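PDB 2AUS: pseudouridine synthase from Pyrococcus abyssi, which probably isomerises uridine to pseudouridine in RNA, as Cbf5, the catalytic subunit of archaeal H/ACA guide-RNA particles, does. Local coordinates for residues 124-129 with 161-166; 112-117 with 182-187; 199-204 with 208-213. All blocks are in the same frame, centred on the assembly; numbering follows the deposited sequence.

Contact 1: residues 124-129 with 161-166; sequences KIRAVM and LEIDGR
Ile163 points from its strand toward the helix and meets Arg126 and Ile125 with two different branches. Its CD1 lies against one face of the Arg126 guanidinium. The nearest approach is Ile163 CD1 to Arg126 NH1, 3.3 Å, and Arg126 CZ lies 3.8 Å from the same methyl. The aliphatic stem joins in, with Arg126 CG 4.0 Å from Ile163 CD1. The methyl thus packs against both the flat end and the base of the arginine. The other branch, Ile163 CG2, meets Ile125 CD1 at 4.1 Å, and the two side chains run past one another in opposite senses. Ile125 CD1 also lies 4.3 Å from Gly165 O, at the turn that follows the strand.

Torsions sort the two branches. Ile163 CG1 stands anti to the carbonyl carbon (chi1 -65°), which sends CD1 toward the arginine while CG2 is left for Ile125. The guanidinium is held from its own helix: Arg126 NH1 forms a salt bridge with Glu122, one turn earlier. That bond probably fixes the group where its face can lie over the isoleucine. Gly165 has a positive phi (65°), which favours glycine in this turn.

The contact is plain packing of helix 122-131 on a face of the antiparallel sheet, over strands 152-164, 167-174 and 108-116. Ile125 continues onto Val168 and Leu116, and Arg126 also touches Ile160. One turn on from Ile125, Met129 packs on Ile187 of helix 180-191.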
ATOM      1  N   LYS A 124       3.169  26.103  29.888  1.00 63.73           N
ATOM      2  CA  LYS A 124       1.826  25.631  30.197  1.00 62.52           C
ATOM      3  C   LYS A 124       1.653  24.175  29.751  1.00 62.78           C
ATOM      4  O   LYS A 124       1.130  23.344  30.499  1.00 62.54           O
ATOM      5  CB  LYS A 124       0.791  26.518  29.508  1.00 62.19           C
ATOM      6  CG  LYS A 124      -0.643  26.225  29.913  1.00 64.07           C
ATOM      7  CD  LYS A 124      -1.617  27.126  29.175  1.00 65.97           C
ATOM      8  CE  LYS A 124      -3.061  26.753  29.481  1.00 67.59           C
ATOM      9  NZ  LYS A 124      -4.016  27.529  28.637  1.00 69.40           N
ATOM     10  N   ILE A 125       2.100  23.868  28.535  1.00 61.96           N
ATOM     11  CA  ILE A 125       1.995  22.507  28.014  1.00 60.96           C
ATOM     12  C   ILE A 125       2.653  21.514  28.967  1.00 61.86           C
ATOM     13  O   ILE A 125       2.072  20.477  29.289  1.00 61.93           O
ATOM     14  CB  ILE A 125       2.674  22.362  26.631  1.00 59.02           C
ATOM     15  CG1 ILE A 125       2.051  23.339  25.629  1.00 57.62           C
ATOM     16  CG2 ILE A 125       2.511  20.930  26.125  1.00 56.76           C
ATOM     17  CD1 ILE A 125       2.681  23.291  24.247  1.00 54.28           C
ATOM     18  N   ARG A 126       3.865  21.832  29.410  1.00 62.87           N
ATOM     19  CA  ARG A 126       4.595  20.954  30.318  1.00 65.05           C
ATOM     20  C   ARG A 126       3.907  20.757  31.662  1.00 66.20           C
ATOM     21  O   ARG A 126       3.945  19.663  32.226  1.00 66.41           O
ATOM     22  CB  ARG A 126       6.013  21.476  30.553  1.00 65.98           C
ATOM     23  CG  ARG A 126       6.987  21.136  29.436  1.00 68.91           C
ATOM     24  CD  ARG A 126       8.413  21.060  29.964  1.00 70.28           C
ATOM     25  NE  ARG A 126       9.305  20.385  29.026  1.00 72.19           N
ATOM     26  CZ  ARG A 126       9.668  20.886  27.850  1.00 73.01           C
ATOM     27  NH1 ARG A 126       9.216  22.072  27.467  1.00 73.47           N
ATOM     28  NH2 ARG A 126      10.477  20.196  27.053  1.00 73.23           N
ATOM     29  N   ALA A 127       3.278  21.811  32.174  1.00 67.22           N
ATOM     30  CA  ALA A 127       2.598  21.729  33.460  1.00 67.82           C
ATOM     31  C   ALA A 127       1.331  20.889  33.371  1.00 68.10           C
ATOM     32  O   ALA A 127       1.069  20.056  34.240  1.00 68.88           O
ATOM     33  CB  ALA A 127       2.262  23.129  33.965  1.00 67.02           C
ATOM     34  N   VAL A 128       0.548  21.109  32.320  1.00 68.35           N
ATOM     35  CA  VAL A 128      -0.698  20.379  32.124  1.00 68.52           C
ATOM     36  C   VAL A 128      -0.478  18.899  31.835  1.00 69.13           C
ATOM     37  O   VAL A 128      -1.240  18.048  32.300  1.00 69.23           O
ATOM     38  CB  VAL A 128      -1.516  20.981  30.972  1.00 68.10           C
ATOM     39  CG1 VAL A 128      -2.730  20.118  30.685  1.00 67.54           C
ATOM     40  CG2 VAL A 128      -1.944  22.389  31.340  1.00 69.24           C
ATOM     41  N   MET A 129       0.555  18.587  31.063  1.00 68.82           N
ATOM     42  CA  MET A 129       0.835  17.198  30.739  1.00 69.29           C
ATOM     43  C   MET A 129       1.507  16.506  31.907  1.00 69.86           C
ATOM     44  O   MET A 129       1.748  15.300  31.880  1.00 70.65           O
ATOM     45  CB  MET A 129       1.708  17.108  29.489  1.00 67.90           C
ATOM     46  CG  MET A 129       0.949  17.421  28.215  1.00 66.57           C
ATOM     47  SD  MET A 129       1.968  17.263  26.756  1.00 67.14           S
ATOM     48  CE  MET A 129       2.146  15.467  26.657  1.00 65.41           C
ATOM     49  N   LEU A 161       9.263  14.745  24.999  1.00 54.31           N
ATOM     50  CA  LEU A 161      10.536  14.663  24.307  1.00 54.16           C
ATOM     51  C   LEU A 161      10.854  16.008  23.673  1.00 55.37           C
ATOM     52  O   LEU A 161      11.889  16.609  23.960  1.00 55.34           O
ATOM     53  CB  LEU A 161      10.488  13.573  23.233  1.00 54.57           C
ATOM     54  CG  LEU A 161      10.261  12.137  23.736  1.00 55.13           C
ATOM     55  CD1 LEU A 161      10.213  11.187  22.552  1.00 55.76           C
ATOM     56  CD2 LEU A 161      11.382  11.731  24.689  1.00 56.30           C
ATOM     57  N   GLU A 162       9.956  16.493  22.822  1.00 55.04           N
ATOM     58  CA  GLU A 162      10.169  17.773  22.165  1.00 54.79           C
ATOM     59  C   GLU A 162       8.885  18.569  21.991  1.00 53.31           C
ATOM     60  O   GLU A 162       7.800  18.007  21.851  1.00 51.72           O
ATOM     61  CB  GLU A 162      10.808  17.570  20.787  1.00 56.59           C
ATOM     62  CG  GLU A 162      12.116  16.800  20.796  1.00 59.48           C
ATOM     63  CD  GLU A 162      12.750  16.731  19.421  1.00 59.54           C
ATOM     64  OE1 GLU A 162      12.014  16.887  18.424  1.00 59.23           O
ATOM     65  OE2 GLU A 162      13.978  16.503  19.339  1.00 60.99           O
ATOM     66  N   ILE A 163       9.028  19.889  21.998  1.00 52.02           N
ATOM     67  CA  ILE A 163       7.899  20.783  21.801  1.00 51.63           C
ATOM     68  C   ILE A 163       8.282  21.815  20.753  1.00 51.06           C
ATOM     69  O   ILE A 163       9.226  22.579  20.952  1.00 51.99           O
ATOM     70  CB  ILE A 163       7.527  21.546  23.087  1.00 51.33           C
ATOM     71  CG1 ILE A 163       7.043  20.573  24.163  1.00 52.19           C
ATOM     72  CG2 ILE A 163       6.454  22.584  22.772  1.00 51.51           C
ATOM     73  CD1 ILE A 163       6.699  21.236  25.478  1.00 50.92           C
ATOM     74  N   ASP A 164       7.567  21.830  19.635  1.00 49.74           N
ATOM     75  CA  ASP A 164       7.832  22.812  18.593  1.00 49.22           C
ATOM     76  C   ASP A 164       6.507  23.479  18.234  1.00 48.18           C
ATOM     77  O   ASP A 164       5.747  22.981  17.399  1.00 46.50           O
ATOM     78  CB  ASP A 164       8.440  22.159  17.347  1.00 51.36           C
ATOM     79  CG  ASP A 164       9.007  23.192  16.363  1.00 54.29           C
ATOM     80  OD1 ASP A 164       8.519  24.348  16.352  1.00 53.66           O
ATOM     81  OD2 ASP A 164       9.931  22.849  15.590  1.00 52.86           O
ATOM     82  N   GLY A 165       6.227  24.603  18.884  1.00 47.86           N
ATOM     83  CA  GLY A 165       4.996  25.317  18.620  1.00 48.59           C
ATOM     84  C   GLY A 165       3.765  24.522  19.013  1.00 49.33           C
ATOM     85  O   GLY A 165       3.496  24.313  20.195  1.00 49.81           O
ATOM     86  N   ARG A 166       3.017  24.067  18.018  1.00 49.81           N
ATOM     87  CA  ARG A 166       1.808  23.304  18.269  1.00 50.52           C
ATOM     88  C   ARG A 166       2.038  21.802  18.289  1.00 50.56           C
ATOM     89  O   ARG A 166       1.116  21.034  18.570  1.00 51.06           O
ATOM     90  CB  ARG A 166       0.757  23.638  17.217  1.00 51.77           C
ATOM     91  CG  ARG A 166       0.360  25.094  17.222  1.00 56.08           C
ATOM     92  CD  ARG A 166      -0.925  25.309  16.477  1.00 58.12           C
ATOM     93  NE  ARG A 166      -1.346  26.699  16.565  1.00 61.52           N
ATOM     94  CZ  ARG A 166      -2.464  27.166  16.024  1.00 63.36           C
ATOM     95  NH1 ARG A 166      -3.271  26.346  15.358  1.00 62.86           N
ATOM     96  NH2 ARG A 166      -2.771  28.452  16.143  1.00 63.34           N
TER

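Contact 2: residues 112-117 with 182-187; sequences ALMHLH and SLIHHI
Met114 and Ile184 meet where a helix packs on an antiparallel sheet, a helix-on-sheet layer of the pseudouridine synthase fold. Strand 112-116 and helix 182-187 run in roughly the same direction, with a crossing angle of -33° and axes 9.6 Å apart at their closest. All four touching residues are buried, and the interface is wholly apolar.

Met114 and Ile184 carry the contact about equally. Met114 CG is anti to the backbone N (chi1 166°), which carries the chain out from the strand. The bend comes late, at chi3 (77°), and goes with SD and CE both lying against Ile187. Ile184 passes alongside in the opposite sense and uses both of its branches. Ile184 CG2 touches Met114 CG at 3.7 Å. The extended CG1 arm puts Ile184 CD1 beside the base of the methionine, 4.0 Å from Met114 CB, and it also touches Ala112 CB at 4.2 Å. One isoleucine therefore spans two strand residues that face the helix.

Met129 of helix 122-131 and Phe170 of strand 167-174 also pack on Met114, while Met197 of strand 195-205 touches Ile184. The apolar layer thus continues beyond this strand and helix.

Ile187, one turn further along the helix, lies across the end of Met114. Its CG2 sits 3.7 Å from Met114 SD and 3.9 Å from Met114 CE, at the bent end of the thioether.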
ATOM      1  N   ALA A 112       4.082   9.422  21.090  1.00 40.52           N
ATOM      2  CA  ALA A 112       3.035  10.054  20.314  1.00 40.50           C
ATOM      3  C   ALA A 112       3.303  11.493  19.957  1.00 40.02           C
ATOM      4  O   ALA A 112       3.951  12.232  20.696  1.00 40.71           O
ATOM      5  CB  ALA A 112       1.711   9.957  21.065  1.00 38.44           C
ATOM      6  N   LEU A 113       2.782  11.876  18.803  1.00 40.71           N
ATOM      7  CA  LEU A 113       2.911  13.232  18.316  1.00 42.02           C
ATOM      8  C   LEU A 113       1.536  13.891  18.438  1.00 41.05           C
ATOM      9  O   LEU A 113       0.585  13.507  17.763  1.00 39.36           O
ATOM     10  CB  LEU A 113       3.364  13.231  16.858  1.00 40.51           C
ATOM     11  CG  LEU A 113       3.391  14.616  16.207  1.00 43.24           C
ATOM     12  CD1 LEU A 113       4.246  15.556  17.040  1.00 43.22           C
ATOM     13  CD2 LEU A 113       3.942  14.503  14.787  1.00 43.45           C
ATOM     14  N   MET A 114       1.445  14.887  19.306  1.00 40.93           N
ATOM     15  CA  MET A 114       0.191  15.591  19.520  1.00 41.45           C
ATOM     16  C   MET A 114       0.235  16.947  18.829  1.00 41.30           C
ATOM     17  O   MET A 114       1.213  17.685  18.948  1.00 40.66           O
ATOM     18  CB  MET A 114      -0.046  15.783  21.022  1.00 41.36           C
ATOM     19  CG  MET A 114      -1.147  16.787  21.368  1.00 44.41           C
ATOM     20  SD  MET A 114      -1.459  16.871  23.142  1.00 45.84           S
ATOM     21  CE  MET A 114      -0.059  17.869  23.709  1.00 46.22           C
ATOM     22  N   HIS A 115      -0.823  17.269  18.099  1.00 41.37           N
ATOM     23  CA  HIS A 115      -0.892  18.547  17.417  1.00 43.97           C
ATOM     24  C   HIS A 115      -1.962  19.424  18.067  1.00 44.67           C
ATOM     25  O   HIS A 115      -3.145  19.091  18.031  1.00 43.98           O
ATOM     26  CB  HIS A 115      -1.224  18.351  15.939  1.00 43.97           C
ATOM     27  CG  HIS A 115      -1.228  19.625  15.161  1.00 49.15           C
ATOM     28  ND1 HIS A 115      -0.090  20.382  14.971  1.00 49.95           N
ATOM     29  CD2 HIS A 115      -2.239  20.309  14.573  1.00 50.17           C
ATOM     30  CE1 HIS A 115      -0.402  21.477  14.304  1.00 50.96           C
ATOM     31  NE2 HIS A 115      -1.699  21.459  14.051  1.00 51.96           N
ATOM     32  N   LEU A 116      -1.543  20.537  18.664  1.00 46.31           N
ATOM     33  CA  LEU A 116      -2.480  21.455  19.308  1.00 48.40           C
ATOM     34  C   LEU A 116      -3.164  22.314  18.254  1.00 50.54           C
ATOM     35  O   LEU A 116      -2.537  22.725  17.277  1.00 49.37           O
ATOM     36  CB  LEU A 116      -1.744  22.341  20.309  1.00 45.70           C
ATOM     37  CG  LEU A 116      -1.118  21.551  21.455  1.00 47.47           C
ATOM     38  CD1 LEU A 116      -0.370  22.487  22.380  1.00 47.37           C
ATOM     39  CD2 LEU A 116      -2.211  20.790  22.203  1.00 47.66           C
ATOM     40  N   HIS A 117      -4.454  22.572  18.449  1.00 53.15           N
ATOM     41  CA  HIS A 117      -5.225  23.367  17.503  1.00 55.06           C
ATOM     42  C   HIS A 117      -5.141  24.866  17.777  1.00 55.18           C
ATOM     43  O   HIS A 117      -5.790  25.668  17.107  1.00 55.10           O
ATOM     44  CB  HIS A 117      -6.682  22.901  17.509  1.00 57.48           C
ATOM     45  CG  HIS A 117      -6.865  21.506  16.997  1.00 61.77           C
ATOM     46  ND1 HIS A 117      -6.534  21.136  15.710  1.00 63.97           N
ATOM     47  CD2 HIS A 117      -7.330  20.386  17.601  1.00 63.31           C
ATOM     48  CE1 HIS A 117      -6.788  19.850  15.544  1.00 63.35           C
ATOM     49  NE2 HIS A 117      -7.272  19.370  16.676  1.00 63.57           N
ATOM     50  N   SER A 182      -7.732   9.268  23.173  1.00 50.18           N
ATOM     51  CA  SER A 182      -8.610   9.907  24.154  1.00 50.50           C
ATOM     52  C   SER A 182      -7.780  10.733  25.130  1.00 49.22           C
ATOM     53  O   SER A 182      -8.162  11.845  25.505  1.00 48.38           O
ATOM     54  CB  SER A 182      -9.411   8.844  24.916  1.00 53.00           C
ATOM     55  OG  SER A 182     -10.153   9.427  25.976  1.00 55.25           O
ATOM     56  N   LEU A 183      -6.644  10.179  25.543  1.00 47.71           N
ATOM     57  CA  LEU A 183      -5.745  10.870  26.455  1.00 46.44           C
ATOM     58  C   LEU A 183      -5.334  12.204  25.830  1.00 46.99           C
ATOM     59  O   LEU A 183      -5.336  13.246  26.493  1.00 45.79           O
ATOM     60  CB  LEU A 183      -4.492  10.033  26.711  1.00 48.30           C
ATOM     61  CG  LEU A 183      -3.383  10.751  27.488  1.00 48.83           C
ATOM     62  CD1 LEU A 183      -3.828  10.959  28.927  1.00 50.14           C
ATOM     63  CD2 LEU A 183      -2.101   9.939  27.448  1.00 49.01           C
ATOM     64  N   ILE A 184      -4.984  12.172  24.549  1.00 46.40           N
ATOM     65  CA  ILE A 184      -4.571  13.388  23.865  1.00 46.11           C
ATOM     66  C   ILE A 184      -5.741  14.355  23.752  1.00 46.05           C
ATOM     67  O   ILE A 184      -5.570  15.562  23.909  1.00 44.29           O
ATOM     68  CB  ILE A 184      -3.985  13.076  22.460  1.00 45.16           C
ATOM     69  CG1 ILE A 184      -2.599  12.431  22.622  1.00 45.58           C
ATOM     70  CG2 ILE A 184      -3.897  14.352  21.614  1.00 42.29           C
ATOM     71  CD1 ILE A 184      -1.855  12.187  21.325  1.00 43.90           C
ATOM     72  N   HIS A 185      -6.929  13.821  23.493  1.00 47.52           N
ATOM     73  CA  HIS A 185      -8.122  14.651  23.379  1.00 50.79           C
ATOM     74  C   HIS A 185      -8.356  15.398  24.698  1.00 51.23           C
ATOM     75  O   HIS A 185      -8.644  16.593  24.700  1.00 51.78           O
ATOM     76  CB  HIS A 185      -9.331  13.773  23.044  1.00 54.20           C
ATOM     77  CG  HIS A 185     -10.616  14.531  22.904  1.00 58.97           C
ATOM     78  ND1 HIS A 185     -10.852  15.414  21.873  1.00 61.40           N
ATOM     79  CD2 HIS A 185     -11.740  14.529  23.663  1.00 60.27           C
ATOM     80  CE1 HIS A 185     -12.065  15.924  22.000  1.00 61.90           C
ATOM     81  NE2 HIS A 185     -12.625  15.403  23.078  1.00 61.66           N
ATOM     82  N   HIS A 186      -8.214  14.694  25.819  1.00 51.59           N
ATOM     83  CA  HIS A 186      -8.416  15.307  27.128  1.00 53.35           C
ATOM     84  C   HIS A 186      -7.351  16.345  27.449  1.00 52.56           C
ATOM     85  O   HIS A 186      -7.624  17.321  28.145  1.00 51.68           O
ATOM     86  CB  HIS A 186      -8.450  14.234  28.220  1.00 56.13           C
ATOM     87  CG  HIS A 186      -9.683  13.385  28.182  1.00 60.72           C
ATOM     88  ND1 HIS A 186     -10.070  12.582  29.234  1.00 61.72           N
ATOM     89  CD2 HIS A 186     -10.626  13.227  27.222  1.00 62.16           C
ATOM     90  CE1 HIS A 186     -11.200  11.969  28.923  1.00 63.43           C
ATOM     91  NE2 HIS A 186     -11.559  12.344  27.708  1.00 63.60           N
ATOM     92  N   ILE A 187      -6.137  16.124  26.952  1.00 50.96           N
ATOM     93  CA  ILE A 187      -5.046  17.062  27.177  1.00 51.46           C
ATOM     94  C   ILE A 187      -5.354  18.324  26.385  1.00 51.63           C
ATOM     95  O   ILE A 187      -5.059  19.437  26.826  1.00 52.38           O
ATOM     96  CB  ILE A 187      -3.686  16.472  26.714  1.00 52.36           C
ATOM     97  CG1 ILE A 187      -3.221  15.398  27.706  1.00 52.26           C
ATOM     98  CG2 ILE A 187      -2.652  17.579  26.574  1.00 49.26           C
ATOM     99  CD1 ILE A 187      -1.976  14.634  27.263  1.00 54.10           C
TER

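Contact 3: residues 199-204 with 208-213; sequences ELRRTR and FKEDET
Glu210, just past strand 208-209, forms a salt bridge with Arg201 of strand 195-205. From CB the glutamate chain leaves with CG anti to the carbonyl carbon (chi1 -71°) and then runs extended. CG passes Thr203 O at 4.1 Å. CD comes within 3.5 Å of Arg201 NH2. At the tip the oxygens part. OE2 takes a nearly straight bond from Arg201 NH2, 2.6 Å, with 167° at the hydrogen, and only a weak one from Arg201 NE. It lies at the guanidinium edge, in that plane, yet NH2 meets it from above the carboxylate plane, 42° out. OE1 rests against Thr203 CG2 at 3.4 Å.

The chain of another protein completes this site. It gives a basic side chain to Glu210 OE2, and an aromatic side chain of that chain is hydrogen-bonded to OE1. Arg201 NH2 has a second acid, Asp52. A glutamine in place of Glu210 would probably leave Arg201 and the basic side chain of the partner protein without the negative charge they share.

Backbone links are sparse. Arg204 and Lys209 form an antiparallel non-hydrogen-bonded pair, and Arg204 CA makes a CA-H...O contact with Phe208 O at 3.2 Å. A water takes part too: it donates to Thr203 O and accepts from Glu210 N. The like-charged Arg204 and Lys209 side chains run alongside each other, but their modelled placement is doubtful.

Strand 208-209 thus closes a hairpin with strand 195-205 at one edge of the antiparallel sheet. On the other flank of strand 195-205 lies strand 108-116, where Glu109 binds Thr203 OG1. Phe208 packs on strands 47-53 and 88-93 of the neighbouring mixed sheet.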
ATOM      1  N   GLU A 199       0.246  11.155  15.202  1.00 43.38           N
ATOM      2  CA  GLU A 199       0.947   9.904  14.960  1.00 43.18           C
ATOM      3  C   GLU A 199       1.139   9.166  16.270  1.00 40.51           C
ATOM      4  O   GLU A 199       1.314   9.782  17.320  1.00 39.40           O
ATOM      5  CB  GLU A 199       2.306  10.195  14.316  1.00 45.14           C
ATOM      6  CG  GLU A 199       2.917   9.005  13.604  1.00 53.10           C
ATOM      7  CD  GLU A 199       4.284   9.316  13.031  1.00 58.56           C
ATOM      8  OE1 GLU A 199       4.452  10.411  12.448  1.00 60.07           O
ATOM      9  OE2 GLU A 199       5.191   8.463  13.159  1.00 62.29           O
ATOM     10  N   LEU A 200       1.129   7.841  16.196  1.00 40.91           N
ATOM     11  CA  LEU A 200       1.277   7.012  17.382  1.00 40.56           C
ATOM     12  C   LEU A 200       2.142   5.789  17.086  1.00 39.46           C
ATOM     13  O   LEU A 200       1.982   5.148  16.055  1.00 40.16           O
ATOM     14  CB  LEU A 200      -0.101   6.542  17.849  1.00 39.27           C
ATOM     15  CG  LEU A 200      -0.351   6.258  19.334  1.00 42.30           C
ATOM     16  CD1 LEU A 200      -1.177   4.996  19.451  1.00 40.53           C
ATOM     17  CD2 LEU A 200       0.957   6.132  20.098  1.00 43.80           C
ATOM     18  N   ARG A 201       3.047   5.467  18.002  1.00 39.59           N
ATOM     19  CA  ARG A 201       3.915   4.306  17.852  1.00 40.01           C
ATOM     20  C   ARG A 201       4.046   3.615  19.204  1.00 39.72           C
ATOM     21  O   ARG A 201       4.411   4.245  20.197  1.00 38.80           O
ATOM     22  CB  ARG A 201       5.304   4.729  17.363  1.00 40.28           C
ATOM     23  CG  ARG A 201       6.298   3.570  17.246  1.00 39.76           C
ATOM     24  CD  ARG A 201       7.660   4.040  16.752  1.00 40.66           C
ATOM     25  NE  ARG A 201       8.675   2.990  16.848  1.00 39.35           N
ATOM     26  CZ  ARG A 201       8.713   1.906  16.076  1.00 40.82           C
ATOM     27  NH1 ARG A 201       7.792   1.726  15.142  1.00 37.23           N
ATOM     28  NH2 ARG A 201       9.671   0.995  16.241  1.00 38.07           N
ATOM     29  N   ARG A 202       3.730   2.326  19.253  1.00 39.77           N
ATOM     30  CA  ARG A 202       3.850   1.590  20.500  1.00 39.86           C
ATOM     31  C   ARG A 202       5.309   1.170  20.643  1.00 39.18           C
ATOM     32  O   ARG A 202       5.886   0.563  19.741  1.00 39.65           O
ATOM     33  CB  ARG A 202       2.953   0.354  20.494  1.00 38.83           C
ATOM     34  CG  ARG A 202       3.039  -0.452  21.787  1.00 43.60           C
ATOM     35  CD  ARG A 202       2.454  -1.841  21.609  1.00 45.65           C
ATOM     36  NE  ARG A 202       1.012  -1.837  21.768  1.00 46.80           N
ATOM     37  CZ  ARG A 202       0.212  -2.843  21.449  1.00 43.52           C
ATOM     38  NH1 ARG A 202       0.700  -3.964  20.933  1.00 42.65           N
ATOM     39  NH2 ARG A 202      -1.085  -2.723  21.670  1.00 48.99           N
ATOM     40  N   THR A 203       5.904   1.506  21.779  1.00 39.40           N
ATOM     41  CA  THR A 203       7.298   1.186  22.022  1.00 40.73           C
ATOM     42  C   THR A 203       7.453   0.082  23.042  1.00 41.26           C
ATOM     43  O   THR A 203       8.563  -0.375  23.292  1.00 42.86           O
ATOM     44  CB  THR A 203       8.067   2.418  22.519  1.00 40.72           C
ATOM     45  OG1 THR A 203       7.459   2.910  23.721  1.00 39.73           O
ATOM     46  CG2 THR A 203       8.062   3.507  21.452  1.00 41.39           C
ATOM     47  N   ARG A 204       6.342  -0.350  23.627  1.00 42.11           N
ATOM     48  CA  ARG A 204       6.400  -1.401  24.625  1.00 42.63           C
ATOM     49  C   ARG A 204       5.045  -2.001  24.961  1.00 42.29           C
ATOM     50  O   ARG A 204       4.043  -1.300  25.067  1.00 39.84           O
ATOM     51  CB  ARG A 204       7.048  -0.848  25.897  1.00 46.68           C
ATOM     52  CG  ARG A 204       7.192  -1.833  27.037  1.00 53.38           C
ATOM     53  CD  ARG A 204       8.147  -1.279  28.082  1.00 58.36           C
ATOM     54  NE  ARG A 204       8.315  -2.181  29.217  1.00 64.06           N
ATOM     55  CZ  ARG A 204       8.734  -3.441  29.121  1.00 67.41           C
ATOM     56  NH1 ARG A 204       9.031  -3.962  27.935  1.00 68.29           N
ATOM     57  NH2 ARG A 204       8.858  -4.184  30.214  1.00 67.73           N
ATOM     58  N   PHE A 208       7.589  -7.030  25.862  1.00 39.89           N
ATOM     59  CA  PHE A 208       8.089  -6.739  24.522  1.00 39.72           C
ATOM     60  C   PHE A 208       8.408  -5.264  24.333  1.00 40.38           C
ATOM     61  O   PHE A 208       7.562  -4.396  24.536  1.00 41.29           O
ATOM     62  CB  PHE A 208       7.086  -7.207  23.464  1.00 36.84           C
ATOM     63  CG  PHE A 208       6.798  -8.676  23.532  1.00 37.73           C
ATOM     64  CD1 PHE A 208       5.811  -9.168  24.381  1.00 35.82           C
ATOM     65  CD2 PHE A 208       7.555  -9.575  22.789  1.00 36.49           C
ATOM     66  CE1 PHE A 208       5.588 -10.539  24.491  1.00 39.18           C
ATOM     67  CE2 PHE A 208       7.343 -10.947  22.890  1.00 39.84           C
ATOM     68  CZ  PHE A 208       6.354 -11.434  23.744  1.00 38.62           C
ATOM     69  N   LYS A 209       9.644  -4.987  23.939  1.00 41.47           N
ATOM     70  CA  LYS A 209      10.078  -3.618  23.738  1.00 43.19           C
ATOM     71  C   LYS A 209      11.039  -3.511  22.561  1.00 43.68           C
ATOM     72  O   LYS A 209      11.431  -4.521  21.965  1.00 42.71           O
ATOM     73  CB  LYS A 209      10.757  -3.100  25.005  1.00 44.45           C
ATOM     74  CG  LYS A 209      12.000  -3.875  25.386  1.00 48.47           C
ATOM     75  CD  LYS A 209      12.704  -3.267  26.596  1.00 52.91           C
ATOM     76  CE  LYS A 209      11.858  -3.370  27.855  1.00 55.04           C
ATOM     77  NZ  LYS A 209      12.598  -2.909  29.073  1.00 60.44           N
ATOM     78  N   GLU A 210      11.410  -2.279  22.229  1.00 44.98           N
ATOM     79  CA  GLU A 210      12.330  -2.017  21.131  1.00 46.30           C
ATOM     80  C   GLU A 210      13.755  -2.370  21.519  1.00 46.30           C
ATOM     81  O   GLU A 210      14.515  -1.525  21.995  1.00 47.20           O
ATOM     82  CB  GLU A 210      12.266  -0.546  20.721  1.00 46.96           C
ATOM     83  CG  GLU A 210      10.986  -0.156  20.015  1.00 48.82           C
ATOM     84  CD  GLU A 210      11.042   1.261  19.492  1.00 48.90           C
ATOM     85  OE1 GLU A 210      10.957   2.205  20.304  1.00 52.37           O
ATOM     86  OE2 GLU A 210      11.180   1.433  18.267  1.00 51.71           O
ATOM     87  N   ASP A 211      14.105  -3.631  21.323  1.00 46.53           N
ATOM     88  CA  ASP A 211      15.440  -4.113  21.628  1.00 47.27           C
ATOM     89  C   ASP A 211      15.871  -5.009  20.475  1.00 48.49           C
ATOM     90  O   ASP A 211      15.242  -4.994  19.415  1.00 46.68           O
ATOM     91  CB  ASP A 211      15.438  -4.868  22.955  1.00 46.75           C
ATOM     92  CG  ASP A 211      14.482  -6.049  22.962  1.00 47.54           C
ATOM     93  OD1 ASP A 211      14.203  -6.561  24.067  1.00 47.05           O
ATOM     94  OD2 ASP A 211      14.016  -6.468  21.878  1.00 45.51           O
ATOM     95  N   GLU A 212      16.924  -5.795  20.666  1.00 50.24           N
ATOM     96  CA  GLU A 212      17.396  -6.637  19.576  1.00 51.74           C
ATOM     97  C   GLU A 212      16.359  -7.618  19.046  1.00 50.61           C
ATOM     98  O   GLU A 212      16.477  -8.081  17.914  1.00 50.57           O
ATOM     99  CB  GLU A 212      18.670  -7.397  19.979  1.00 55.35           C
ATOM    100  CG  GLU A 212      18.483  -8.531  20.978  1.00 59.91           C
ATOM    101  CD  GLU A 212      18.031  -8.050  22.345  1.00 65.29           C
ATOM    102  OE1 GLU A 212      18.509  -6.982  22.790  1.00 66.99           O
ATOM    103  OE2 GLU A 212      17.211  -8.752  22.980  1.00 66.30           O
ATOM    104  N   THR A 213      15.335  -7.928  19.839  1.00 49.46           N
ATOM    105  CA  THR A 213      14.321  -8.885  19.390  1.00 47.42           C
ATOM    106  C   THR A 213      13.231  -8.300  18.501  1.00 45.61           C
ATOM    107  O   THR A 213      12.427  -9.046  17.940  1.00 44.20           O
ATOM    108  CB  THR A 213      13.637  -9.591  20.573  1.00 48.16           C
ATOM    109  OG1 THR A 213      12.791  -8.666  21.265  1.00 48.40           O
ATOM    110  CG2 THR A 213      14.682 -10.147  21.535  1.00 47.44           C
TER
HETATM  111  O   HOH W   1      11.004   0.070  24.281  1.00 45.25           O

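All three contacts reach one six-stranded antiparallel sheet and lie on the same side of the chain's centre. Contacts 1 and 2 are neighbours, with centres about 11 Å apart, and a probable hydrogen bond joins Leu116 N to Arg166 O. In sequence, both segments of contact 1 fall between those of contact 2. Contact 3 comes later, its centre about 20 Å from that of contact 2. Strands 108-116 and 195-205, adjacent in the sheet, link these two. The two helices pack on one region of the sheet. Contact 3 lies where it meets the mixed sheet of strands 47-53 and 88-93. A partner protein is reached there, and also from Leu161, Glu162 and Leu113.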